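Local coordinates for transmembrane oligosaccharyl transferase (PDB 3WAJ), which is an archaeal membrane protein of the STT3/AglB oligosaccharyl transferase family, with a GT-C-type helical region that holds a zinc ion, at residues Trp49-Leu54 against Pro84-Leu89; Ala110-Ile115 against His163-Phe168; Gly209-Ser214 against Ala428-Ala433. All blocks are in the same frame, centred on the assembly; numbering follows the deposited sequence.

Contact 1 of 3, residues Trp49-Leu54 against Pro84-Leu89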
loop_
_atom_site.group_PDB
_atom_site.type_symbol
_atom_site.label_atom_id
_atom_site.label_comp_id
_atom_site.label_asym_id
_atom_site.label_seq_id
_atom_site.Cartn_x
_atom_site.Cartn_y
_atom_site.Cartn_z
ATOM N N TRP A 49 1.693 -3.542 -8.577
ATOM C CA TRP A 49 2.582 -2.983 -9.593
ATOM C C TRP A 49 4.053 -3.319 -9.335
ATOM O O TRP A 49 4.842 -3.453 -10.274
ATOM C CB TRP A 49 2.364 -1.478 -9.743
ATOM C CG TRP A 49 0.989 -1.206 -10.282
ATOM C CD1 TRP A 49 -0.170 -1.127 -9.561
ATOM C CD2 TRP A 49 0.615 -1.039 -11.668
ATOM N NE1 TRP A 49 -1.237 -0.904 -10.408
ATOM C CE2 TRP A 49 -0.784 -0.848 -11.703
ATOM C CE3 TRP A 49 1.323 -1.041 -12.868
ATOM C CZ2 TRP A 49 -1.489 -0.640 -12.902
ATOM C CZ3 TRP A 49 0.620 -0.829 -14.068
ATOM C CH2 TRP A 49 -0.771 -0.631 -14.070
ATOM N N TYR A 50 4.422 -3.459 -8.068
ATOM C CA TYR A 50 5.805 -3.776 -7.743
ATOM C C TYR A 50 6.105 -5.263 -7.962
ATOM O O TYR A 50 7.199 -5.610 -8.420
ATOM C CB TYR A 50 6.168 -3.340 -6.312
ATOM C CG TYR A 50 7.654 -3.338 -6.116
ATOM C CD1 TYR A 50 8.440 -2.341 -6.695
ATOM C CD2 TYR A 50 8.289 -4.346 -5.396
ATOM C CE1 TYR A 50 9.823 -2.317 -6.544
ATOM C CE2 TYR A 50 9.689 -4.335 -5.225
ATOM C CZ TYR A 50 10.443 -3.314 -5.810
ATOM O OH TYR A 50 11.810 -3.285 -5.675
ATOM N N TYR A 51 5.150 -6.142 -7.636
ATOM C CA TYR A 51 5.283 -7.544 -8.052
ATOM C C TYR A 51 5.545 -7.620 -9.550
ATOM O O TYR A 51 6.467 -8.291 -9.998
ATOM C CB TYR A 51 4.077 -8.403 -7.647
ATOM C CG TYR A 51 4.334 -9.015 -6.302
ATOM C CD1 TYR A 51 5.345 -9.953 -6.136
ATOM C CD2 TYR A 51 3.626 -8.600 -5.180
ATOM C CE1 TYR A 51 5.636 -10.471 -4.888
ATOM C CE2 TYR A 51 3.896 -9.125 -3.931
ATOM C CZ TYR A 51 4.902 -10.046 -3.788
ATOM O OH TYR A 51 5.158 -10.560 -2.544
ATOM N N TYR A 52 4.736 -6.888 -10.299
ATOM C CA TYR A 52 4.850 -6.790 -11.740
ATOM C C TYR A 52 6.274 -6.403 -12.134
ATOM O O TYR A 52 6.884 -7.055 -12.987
ATOM C CB TYR A 52 3.816 -5.771 -12.217
ATOM C CG TYR A 52 3.898 -5.298 -13.644
ATOM C CD1 TYR A 52 3.924 -3.927 -13.927
ATOM C CD2 TYR A 52 3.907 -6.192 -14.713
ATOM C CE1 TYR A 52 3.962 -3.450 -15.223
ATOM C CE2 TYR A 52 3.957 -5.715 -16.041
ATOM C CZ TYR A 52 3.975 -4.340 -16.272
ATOM O OH TYR A 52 4.017 -3.840 -17.549
ATOM N N ARG A 53 6.799 -5.357 -11.498
ATOM C CA ARG A 53 8.163 -4.902 -11.742
ATOM C C ARG A 53 9.153 -6.051 -11.493
ATOM O O ARG A 53 10.058 -6.291 -12.299
ATOM C CB ARG A 53 8.481 -3.674 -10.863
ATOM C CG ARG A 53 9.920 -3.124 -10.943
ATOM C CD ARG A 53 10.955 -3.960 -10.116
ATOM N NE ARG A 53 12.278 -3.342 -10.186
ATOM C CZ ARG A 53 13.060 -3.386 -11.262
ATOM N NH1 ARG A 53 12.670 -4.056 -12.336
ATOM N NH2 ARG A 53 14.234 -2.776 -11.254
ATOM N N LEU A 54 8.976 -6.745 -10.375
ATOM C CA LEU A 54 9.869 -7.841 -10.017
ATOM C C LEU A 54 9.740 -9.030 -10.979
ATOM O O LEU A 54 10.744 -9.593 -11.410
ATOM C CB LEU A 54 9.631 -8.297 -8.580
ATOM C CG LEU A 54 9.970 -7.311 -7.469
ATOM C CD1 LEU A 54 9.678 -7.962 -6.079
ATOM C CD2 LEU A 54 11.422 -6.878 -7.579
ATOM N N PRO A 84 9.901 -14.713 -2.705
ATOM C CA PRO A 84 10.080 -15.468 -3.946
ATOM C C PRO A 84 8.859 -16.277 -4.362
ATOM O O PRO A 84 8.735 -16.520 -5.562
ATOM C CB PRO A 84 11.267 -16.397 -3.639
ATOM C CG PRO A 84 11.381 -16.428 -2.124
ATOM C CD PRO A 84 10.887 -15.087 -1.669
ATOM N N PHE A 85 7.979 -16.682 -3.447
ATOM C CA PHE A 85 6.839 -17.488 -3.891
ATOM C C PHE A 85 6.061 -16.840 -5.039
ATOM O O PHE A 85 5.874 -17.436 -6.109
ATOM C CB PHE A 85 5.859 -17.846 -2.769
ATOM C CG PHE A 85 4.602 -18.498 -3.293
ATOM C CD1 PHE A 85 3.418 -17.783 -3.388
ATOM C CD2 PHE A 85 4.627 -19.811 -3.764
ATOM C CE1 PHE A 85 2.266 -18.367 -3.917
ATOM C CE2 PHE A 85 3.473 -20.414 -4.287
ATOM C CZ PHE A 85 2.288 -19.690 -4.365
ATOM N N LEU A 86 5.598 -15.613 -4.816
ATOM C CA LEU A 86 4.752 -14.942 -5.807
ATOM C C LEU A 86 5.597 -14.462 -6.971
ATOM O O LEU A 86 5.140 -14.494 -8.109
ATOM C CB LEU A 86 4.006 -13.758 -5.188
ATOM C CG LEU A 86 2.542 -13.491 -5.567
ATOM C CD1 LEU A 86 2.198 -11.995 -5.426
ATOM C CD2 LEU A 86 2.175 -14.018 -6.947
ATOM N N VAL A 87 6.823 -14.008 -6.702
ATOM C CA VAL A 87 7.683 -13.611 -7.811
ATOM C C VAL A 87 7.857 -14.796 -8.772
ATOM O O VAL A 87 7.617 -14.658 -9.957
ATOM C CB VAL A 87 9.055 -13.047 -7.365
ATOM C CG1 VAL A 87 9.876 -12.664 -8.608
ATOM C CG2 VAL A 87 8.873 -11.816 -6.489
ATOM N N TYR A 88 8.233 -15.966 -8.261
ATOM C CA TYR A 88 8.393 -17.118 -9.132
ATOM C C TYR A 88 7.073 -17.598 -9.702
ATOM O O TYR A 88 6.995 -17.806 -10.907
ATOM C CB TYR A 88 9.210 -18.242 -8.466
ATOM C CG TYR A 88 10.682 -17.899 -8.394
ATOM C CD1 TYR A 88 11.495 -18.018 -9.511
ATOM C CD2 TYR A 88 11.244 -17.402 -7.231
ATOM C CE1 TYR A 88 12.845 -17.679 -9.458
ATOM C CE2 TYR A 88 12.583 -17.066 -7.165
ATOM C CZ TYR A 88 13.380 -17.208 -8.280
ATOM O OH TYR A 88 14.717 -16.869 -8.210
ATOM N N LEU A 89 6.037 -17.752 -8.873
ATOM C CA LEU A 89 4.707 -18.113 -9.406
ATOM C C LEU A 89 4.333 -17.260 -10.621
ATOM O O LEU A 89 3.927 -17.791 -11.666
ATOM C CB LEU A 89 3.607 -18.014 -8.341
ATOM C CG LEU A 89 2.194 -18.386 -8.831
ATOM C CD1 LEU A 89 2.182 -19.773 -9.490
ATOM C CD2 LEU A 89 1.174 -18.351 -7.697
HETATM O O HOH W 1 5.592 -13.902 -2.154
#

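Contact 2 of 3, residues Ala110-Ile115 against His163-Phe168. With ZN (zinc ion), chain B.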
loop_
_atom_site.group_PDB
_atom_site.type_symbol
_atom_site.label_atom_id
_atom_site.label_comp_id
_atom_site.label_asym_id
_atom_site.label_seq_id
_atom_site.Cartn_x
_atom_site.Cartn_y
_atom_site.Cartn_z
ATOM N N ALA A 110 -2.938 -10.678 -13.292
ATOM C CA ALA A 110 -4.253 -10.282 -12.756
ATOM C C ALA A 110 -5.067 -11.461 -12.232
ATOM O O ALA A 110 -5.792 -11.334 -11.245
ATOM C CB ALA A 110 -5.057 -9.506 -13.806
ATOM N N PHE A 111 -4.961 -12.603 -12.904
ATOM C CA PHE A 111 -5.740 -13.781 -12.524
ATOM C C PHE A 111 -5.206 -14.500 -11.300
ATOM O O PHE A 111 -5.947 -15.193 -10.615
ATOM C CB PHE A 111 -5.829 -14.760 -13.685
ATOM C CG PHE A 111 -6.736 -14.301 -14.766
ATOM C CD1 PHE A 111 -8.107 -14.429 -14.630
ATOM C CD2 PHE A 111 -6.225 -13.712 -15.915
ATOM C CE1 PHE A 111 -8.956 -13.986 -15.638
ATOM C CE2 PHE A 111 -7.070 -13.266 -16.931
ATOM C CZ PHE A 111 -8.432 -13.402 -16.791
ATOM N N ILE A 112 -3.916 -14.337 -11.036
ATOM C CA ILE A 112 -3.256 -15.072 -9.968
ATOM C C ILE A 112 -3.888 -14.935 -8.567
ATOM O O ILE A 112 -4.054 -15.943 -7.874
ATOM C CB ILE A 112 -1.738 -14.784 -9.956
ATOM C CG1 ILE A 112 -1.106 -15.475 -11.163
ATOM C CG2 ILE A 112 -1.072 -15.250 -8.637
ATOM C CD1 ILE A 112 0.355 -15.145 -11.390
ATOM N N PRO A 113 -4.233 -13.706 -8.136
ATOM C CA PRO A 113 -4.835 -13.639 -6.794
ATOM C C PRO A 113 -6.252 -14.195 -6.776
ATOM O O PRO A 113 -6.687 -14.762 -5.765
ATOM C CB PRO A 113 -4.843 -12.133 -6.483
ATOM C CG PRO A 113 -4.792 -11.458 -7.842
ATOM C CD PRO A 113 -3.943 -12.363 -8.686
ATOM N N ALA A 114 -6.976 -14.025 -7.877
ATOM C CA ALA A 114 -8.318 -14.616 -7.988
ATOM C C ALA A 114 -8.240 -16.132 -7.871
ATOM O O ALA A 114 -9.009 -16.743 -7.143
ATOM C CB ALA A 114 -8.988 -14.213 -9.295
ATOM N N ILE A 115 -7.323 -16.739 -8.615
ATOM C CA ILE A 115 -7.173 -18.187 -8.584
ATOM C C ILE A 115 -6.792 -18.625 -7.170
ATOM O O ILE A 115 -7.336 -19.597 -6.643
ATOM C CB ILE A 115 -6.115 -18.672 -9.590
ATOM C CG1 ILE A 115 -6.600 -18.450 -11.021
ATOM C CG2 ILE A 115 -5.787 -20.139 -9.360
ATOM C CD1 ILE A 115 -5.475 -18.512 -12.057
ATOM N N HIS A 163 -0.891 -11.218 0.079
ATOM C CA HIS A 163 -1.748 -11.382 1.267
ATOM C C HIS A 163 -2.692 -12.587 1.139
ATOM O O HIS A 163 -2.985 -13.261 2.128
ATOM C CB HIS A 163 -2.523 -10.091 1.619
ATOM C CG HIS A 163 -1.665 -8.876 1.712
ATOM N ND1 HIS A 163 -0.747 -8.682 2.736
ATOM C CD2 HIS A 163 -1.554 -7.775 0.917
ATOM C CE1 HIS A 163 -0.117 -7.533 2.552
ATOM N NE2 HIS A 163 -0.605 -6.963 1.461
ATOM N N ILE A 164 -3.182 -12.863 -0.068
ATOM C CA ILE A 164 -3.997 -14.062 -0.238
ATOM C C ILE A 164 -3.147 -15.291 0.058
ATOM O O ILE A 164 -3.631 -16.252 0.646
ATOM C CB ILE A 164 -4.687 -14.161 -1.636
ATOM C CG1 ILE A 164 -5.502 -15.460 -1.741
ATOM C CG2 ILE A 164 -3.677 -14.082 -2.769
ATOM C CD1 ILE A 164 -6.697 -15.517 -0.798
ATOM N N TRP A 165 -1.864 -15.234 -0.293
ATOM C CA TRP A 165 -0.997 -16.397 -0.131
ATOM C C TRP A 165 -0.514 -16.606 1.292
ATOM O O TRP A 165 -0.192 -17.733 1.683
ATOM C CB TRP A 165 0.170 -16.333 -1.114
ATOM C CG TRP A 165 -0.327 -16.306 -2.534
ATOM C CD1 TRP A 165 -0.338 -15.236 -3.386
ATOM C CD2 TRP A 165 -0.907 -17.398 -3.253
ATOM N NE1 TRP A 165 -0.877 -15.601 -4.595
ATOM C CE2 TRP A 165 -1.234 -16.926 -4.542
ATOM C CE3 TRP A 165 -1.175 -18.732 -2.936
ATOM C CZ2 TRP A 165 -1.825 -17.745 -5.518
ATOM C CZ3 TRP A 165 -1.759 -19.544 -3.900
ATOM C CH2 TRP A 165 -2.077 -19.047 -5.177
ATOM N N GLU A 166 -0.442 -15.525 2.059
ATOM C CA GLU A 166 -0.237 -15.654 3.489
ATOM C C GLU A 166 -1.379 -16.495 4.039
ATOM O O GLU A 166 -1.157 -17.473 4.738
ATOM C CB GLU A 166 -0.258 -14.288 4.168
ATOM C CG GLU A 166 0.932 -13.423 3.906
ATOM C CD GLU A 166 0.778 -12.073 4.557
ATOM O OE1 GLU A 166 0.678 -11.065 3.821
ATOM O OE2 GLU A 166 0.726 -12.019 5.806
ATOM N N ALA A 167 -2.610 -16.111 3.713
ATOM C CA ALA A 167 -3.767 -16.850 4.213
ATOM C C ALA A 167 -3.760 -18.298 3.721
ATOM O O ALA A 167 -3.918 -19.236 4.504
ATOM C CB ALA A 167 -5.065 -16.159 3.844
ATOM N N PHE A 168 -3.544 -18.477 2.425
ATOM C CA PHE A 168 -3.589 -19.800 1.816
ATOM C C PHE A 168 -2.542 -20.734 2.434
ATOM O O PHE A 168 -2.864 -21.847 2.829
ATOM C CB PHE A 168 -3.401 -19.684 0.297
ATOM C CG PHE A 168 -3.573 -20.986 -0.451
ATOM C CD1 PHE A 168 -4.730 -21.232 -1.169
ATOM C CD2 PHE A 168 -2.564 -21.945 -0.459
ATOM C CE1 PHE A 168 -4.890 -22.411 -1.871
ATOM C CE2 PHE A 168 -2.720 -23.133 -1.148
ATOM C CZ PHE A 168 -3.886 -23.366 -1.859
HETATM ZN ZN ZN B . 0.231 -5.396 0.231
HETATM O O HOH W 2 0.889 -4.188 2.335
HETATM O O HOH W 3 2.231 -6.387 -0.195
HETATM O O HOH W 4 -0.594 -3.458 -0.290
#

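Contact 3 of 3, residues Gly209-Ser214 against Ala428-Ala433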
loop_
_atom_site.group_PDB
_atom_site.type_symbol
_atom_site.label_atom_id
_atom_site.label_comp_id
_atom_site.label_asym_id
_atom_site.label_seq_id
_atom_site.Cartn_x
_atom_site.Cartn_y
_atom_site.Cartn_z
ATOM N N GLY A 209 7.315 -23.820 4.596
ATOM C CA GLY A 209 8.295 -23.257 3.685
ATOM C C GLY A 209 7.677 -22.264 2.718
ATOM O O GLY A 209 8.194 -21.145 2.562
ATOM N N LEU A 210 6.568 -22.650 2.088
ATOM C CA LEU A 210 5.935 -21.786 1.088
ATOM C C LEU A 210 5.348 -20.548 1.751
ATOM O O LEU A 210 5.396 -19.447 1.188
ATOM C CB LEU A 210 4.886 -22.544 0.282
ATOM C CG LEU A 210 5.500 -23.602 -0.631
ATOM C CD1 LEU A 210 4.452 -24.305 -1.471
ATOM C CD2 LEU A 210 6.556 -22.976 -1.521
ATOM N N TYR A 211 4.834 -20.724 2.967
ATOM C CA TYR A 211 4.342 -19.594 3.762
ATOM C C TYR A 211 5.432 -18.522 3.977
ATOM O O TYR A 211 5.243 -17.354 3.632
ATOM C CB TYR A 211 3.752 -20.098 5.091
ATOM C CG TYR A 211 3.161 -19.018 5.966
ATOM C CD1 TYR A 211 2.426 -17.979 5.419
ATOM C CD2 TYR A 211 3.331 -19.044 7.337
ATOM C CE1 TYR A 211 1.888 -16.987 6.217
ATOM C CE2 TYR A 211 2.792 -18.052 8.145
ATOM C CZ TYR A 211 2.073 -17.029 7.576
ATOM O OH TYR A 211 1.536 -16.037 8.365
ATOM N N VAL A 212 6.581 -18.916 4.519
ATOM C CA VAL A 212 7.689 -17.971 4.711
ATOM C C VAL A 212 8.185 -17.428 3.371
ATOM O O VAL A 212 8.633 -16.291 3.278
ATOM C CB VAL A 212 8.874 -18.617 5.491
ATOM C CG1 VAL A 212 9.917 -17.566 5.873
ATOM C CG2 VAL A 212 8.383 -19.346 6.743
ATOM N N LEU A 213 8.100 -18.236 2.318
ATOM C CA LEU A 213 8.574 -17.781 1.005
ATOM C C LEU A 213 7.575 -16.810 0.358
ATOM O O LEU A 213 7.909 -16.107 -0.598
ATOM C CB LEU A 213 8.914 -18.963 0.083
ATOM C CG LEU A 213 10.110 -19.836 0.485
ATOM C CD1 LEU A 213 10.506 -20.834 -0.616
ATOM C CD2 LEU A 213 11.298 -18.967 0.867
ATOM N N SER A 214 6.353 -16.761 0.887
ATOM C CA SER A 214 5.359 -15.785 0.423
ATOM C C SER A 214 5.476 -14.495 1.206
ATOM O O SER A 214 5.183 -13.414 0.702
ATOM C CB SER A 214 3.935 -16.321 0.577
ATOM O OG SER A 214 3.746 -17.490 -0.172
ATOM N N ALA A 428 -6.319 -7.896 9.014
ATOM C CA ALA A 428 -7.696 -8.376 9.115
ATOM C C ALA A 428 -7.928 -9.663 8.325
ATOM O O ALA A 428 -8.674 -10.539 8.779
ATOM C CB ALA A 428 -8.665 -7.298 8.677
ATOM N N TYR A 429 -7.283 -9.779 7.160
ATOM C CA TYR A 429 -7.484 -10.932 6.272
ATOM C C TYR A 429 -7.199 -12.281 6.941
ATOM O O TYR A 429 -7.735 -13.316 6.538
ATOM C CB TYR A 429 -6.687 -10.785 4.971
ATOM C CG TYR A 429 -5.205 -10.558 5.159
ATOM C CD1 TYR A 429 -4.338 -11.620 5.371
ATOM C CD2 TYR A 429 -4.669 -9.286 5.096
ATOM C CE1 TYR A 429 -2.974 -11.416 5.543
ATOM C CE2 TYR A 429 -3.324 -9.076 5.259
ATOM C CZ TYR A 429 -2.479 -10.146 5.492
ATOM O OH TYR A 429 -1.129 -9.934 5.656
ATOM N N TYR A 430 -6.371 -12.271 7.976
ATOM C CA TYR A 430 -6.091 -13.501 8.700
ATOM C C TYR A 430 -7.302 -14.035 9.478
ATOM O O TYR A 430 -7.364 -15.230 9.797
ATOM C CB TYR A 430 -4.893 -13.302 9.621
ATOM C CG TYR A 430 -3.530 -13.462 8.960
ATOM C CD1 TYR A 430 -3.141 -14.672 8.412
ATOM C CD2 TYR A 430 -2.623 -12.426 8.944
ATOM C CE1 TYR A 430 -1.900 -14.837 7.844
ATOM C CE2 TYR A 430 -1.371 -12.578 8.379
ATOM C CZ TYR A 430 -1.017 -13.789 7.834
ATOM O OH TYR A 430 0.224 -13.962 7.270
ATOM N N PHE A 431 -8.266 -13.165 9.783
ATOM C CA PHE A 431 -9.446 -13.601 10.536
ATOM C C PHE A 431 -10.443 -14.313 9.626
ATOM O O PHE A 431 -11.297 -15.066 10.095
ATOM C CB PHE A 431 -10.119 -12.422 11.264
ATOM C CG PHE A 431 -9.356 -11.922 12.466
ATOM C CD1 PHE A 431 -8.800 -12.814 13.374
ATOM C CD2 PHE A 431 -9.188 -10.557 12.683
ATOM C CE1 PHE A 431 -8.090 -12.355 14.482
ATOM C CE2 PHE A 431 -8.479 -10.088 13.789
ATOM C CZ PHE A 431 -7.930 -10.988 14.686
ATOM N N ALA A 432 -10.316 -14.076 8.321
ATOM C CA ALA A 432 -11.241 -14.636 7.342
ATOM C C ALA A 432 -11.396 -16.156 7.490
ATOM O O ALA A 432 -12.498 -16.657 7.709
ATOM C CB ALA A 432 -10.795 -14.278 5.945
ATOM N N ALA A 433 -10.289 -16.884 7.377
ATOM C CA ALA A 433 -10.314 -18.330 7.560
ATOM C C ALA A 433 -10.846 -18.702 8.933
ATOM O O ALA A 433 -11.519 -19.719 9.070
ATOM C CB ALA A 433 -8.938 -18.926 7.358
#

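Contact 1 of 3, residues Trp49-Leu54 against Pro84-Leu89
Leu86 sets a methyl group over the middle of the Tyr51 ring, in a CH-pi contact between two helices of the STT3-type N-terminal region, 47-60 and 84-96. Leu86 CD1 stands 3.5 Å from the ring centroid of Tyr51 and only 4° off the ring normal, so it is almost equally distant from all six carbons. Leu86 CB adds a second touch nearer the rim, 3.7 Å from Tyr51 CE1. Val87 comes from another side: its CG2 lies at the ring edge, close to the ring plane, 3.9 Å from Tyr51 CE1. The same methyl reaches Leu54 CD1 at 4.0 Å, one turn further along helix 47-60. Val87 CG2 can serve both residues because it is anti to its own carbonyl carbon.

The segments 49-54 and 84-89 approach to 9.6 Å between axes and cross at -64°, which confines the contact to these four buried residues. Beyond the first shell, the Tyr51 ring also stacks with Phe82, and its hydroxyl is hydrogen-bonded to His162 ND1, which ties down the far end of the side chain. Helix 102-118 continues the apolar layer, with Ile112 against Leu86. The Tyr51 side chain is about 7 Å from the zinc ion. One water joins the two helices at the polar end of the ring: it accepts a hydrogen bond from Leu86 N at 3.2 Å and makes a weak one with Tyr51 OH at 3.4 Å.

Contact 2 of 3, residues Ala110-Ile115 against His163-Phe168
Trp165 brings the NE1 and CZ2 positions of its indole, one on each ring, up to Ile112, where Ile112 CG2 is 4.1 Å from both Trp165 NE1 and Trp165 CZ2. The two side chains cross at about a right angle, and a single methyl meets the fused ring. The backbone takes part as well: Ile112 O is 3.7 Å from Trp165 CZ2, approaching the ring obliquely. A chi1 of -60° swings the indole out from its own helix and back toward segment 110-115.

Beside this pair, Ile164 points its CB at the other helix and rests CG2 4.4 Å from Pro113 CB. Ile164 CG2 also lies over one face of the Trp165 ring, near its rim, and thus touches both neighbours. Helix 102-118 is kinked at Pro113, whose nitrogen makes no bond to the preceding turn; the closest CA pair of the contact, Pro113 and Ile164, falls at this kink.

At the start of segment 163-168 the His163 side chain reaches the zinc ion. His163 NE2 binds it at 2.2 Å, with three waters also coordinated and Asp47 and Asp161 belonging to the same site. The other ring nitrogen, His163 ND1, donates to Glu166 OE1 at 3.0 Å along a bent path (135°), the carboxylate oxygen lying 30° out of the imidazole plane. Together with the zinc bond it probably limits rotation of the ring.

Helix 84-96 packs on the apolar pair, its Leu86 and Leu89 touching both Ile112 and Trp165 and its Phe85 meeting the indole edge-to-face, while helix 19-30 packs against Ala114 and Phe111.

Contact 3 of 3, residues Gly209-Ser214 against Ala428-Ala433
Tyr211 OH and Tyr430 OH share a hydrogen bond of 2.7 Å, in which either could be the donor. This one bond carries nearly the whole contact. The two phenols reach for each other from opposite directions, and the nearest CA atoms, those of the same two residues, remain 13.1 Å apart. Little apolar surface is involved, Tyr211 CZ and Tyr430 CZ being no closer than 4.5 Å.

Tyr430 OH lies in the plane of the Tyr211 ring, at its edge, whereas Tyr211 OH approaches the Tyr430 ring obliquely. With CG anti to the backbone N (chi1 -178°), the phenol of Tyr211 is directed out from helix 199-214. Tyr430 is held from a second side: Tyr429 CE1 lies 3.4 Å above one face of its ring, displaced toward the rim. The Tyr211 bond and the Tyr429 ring should limit how far the buried Tyr430 hydroxyl can move. The two adjacent tyrosines also meet at Glu166: Tyr429 OH is hydrogen-bonded to Glu166 OE2, and Tyr430 OH makes a contact there that passes only as a weak hydrogen bond.

Helix 199-214 ends at Ser214, one turn after Tyr211. Ser214 N bonds to Tyr211 O at 3.0 Å, a tighter turn than the alpha-helical one, and more weakly to Leu210 O. Ser214 OG folds back on the latter carbonyl, donating to Leu210 O at 2.9 Å from 36° above the carbonyl plane.

The bridge joins two helices far apart in sequence, 199-214 and 429-446. Helix 163-181 flanks both, with Trp169 against Leu210 and Ser214 and Gln170 against Tyr430, while helix 243-261 covers Val212 and Leu213 and the short helix 150-153 packs on Tyr429 and Ala432.

All three contacts lie near the zinc ion, which His163 of contact 2 binds. In contact 1 the side chain of Tyr51 is about 7 Å from the zinc ion. In contact 3 the side chain of Tyr430 is about 11 Å from the zinc ion. Contacts 1 and 2 have centres 12 Å apart and share an apolar layer, with Leu86 CD2 3.9 Å from Ile112 CG2. Contacts 2 and 3 lie closest, 10 Å between centres, and meet in part where Glu166 O is 3.4 Å from Tyr211 CE1. Although 16 Å separates the centres of contacts 1 and 3, Phe85 N and Leu213 O form a probable hydrogen bond of 2.9 Å, joining the start of helix 84-96 to the end of helix 199-214.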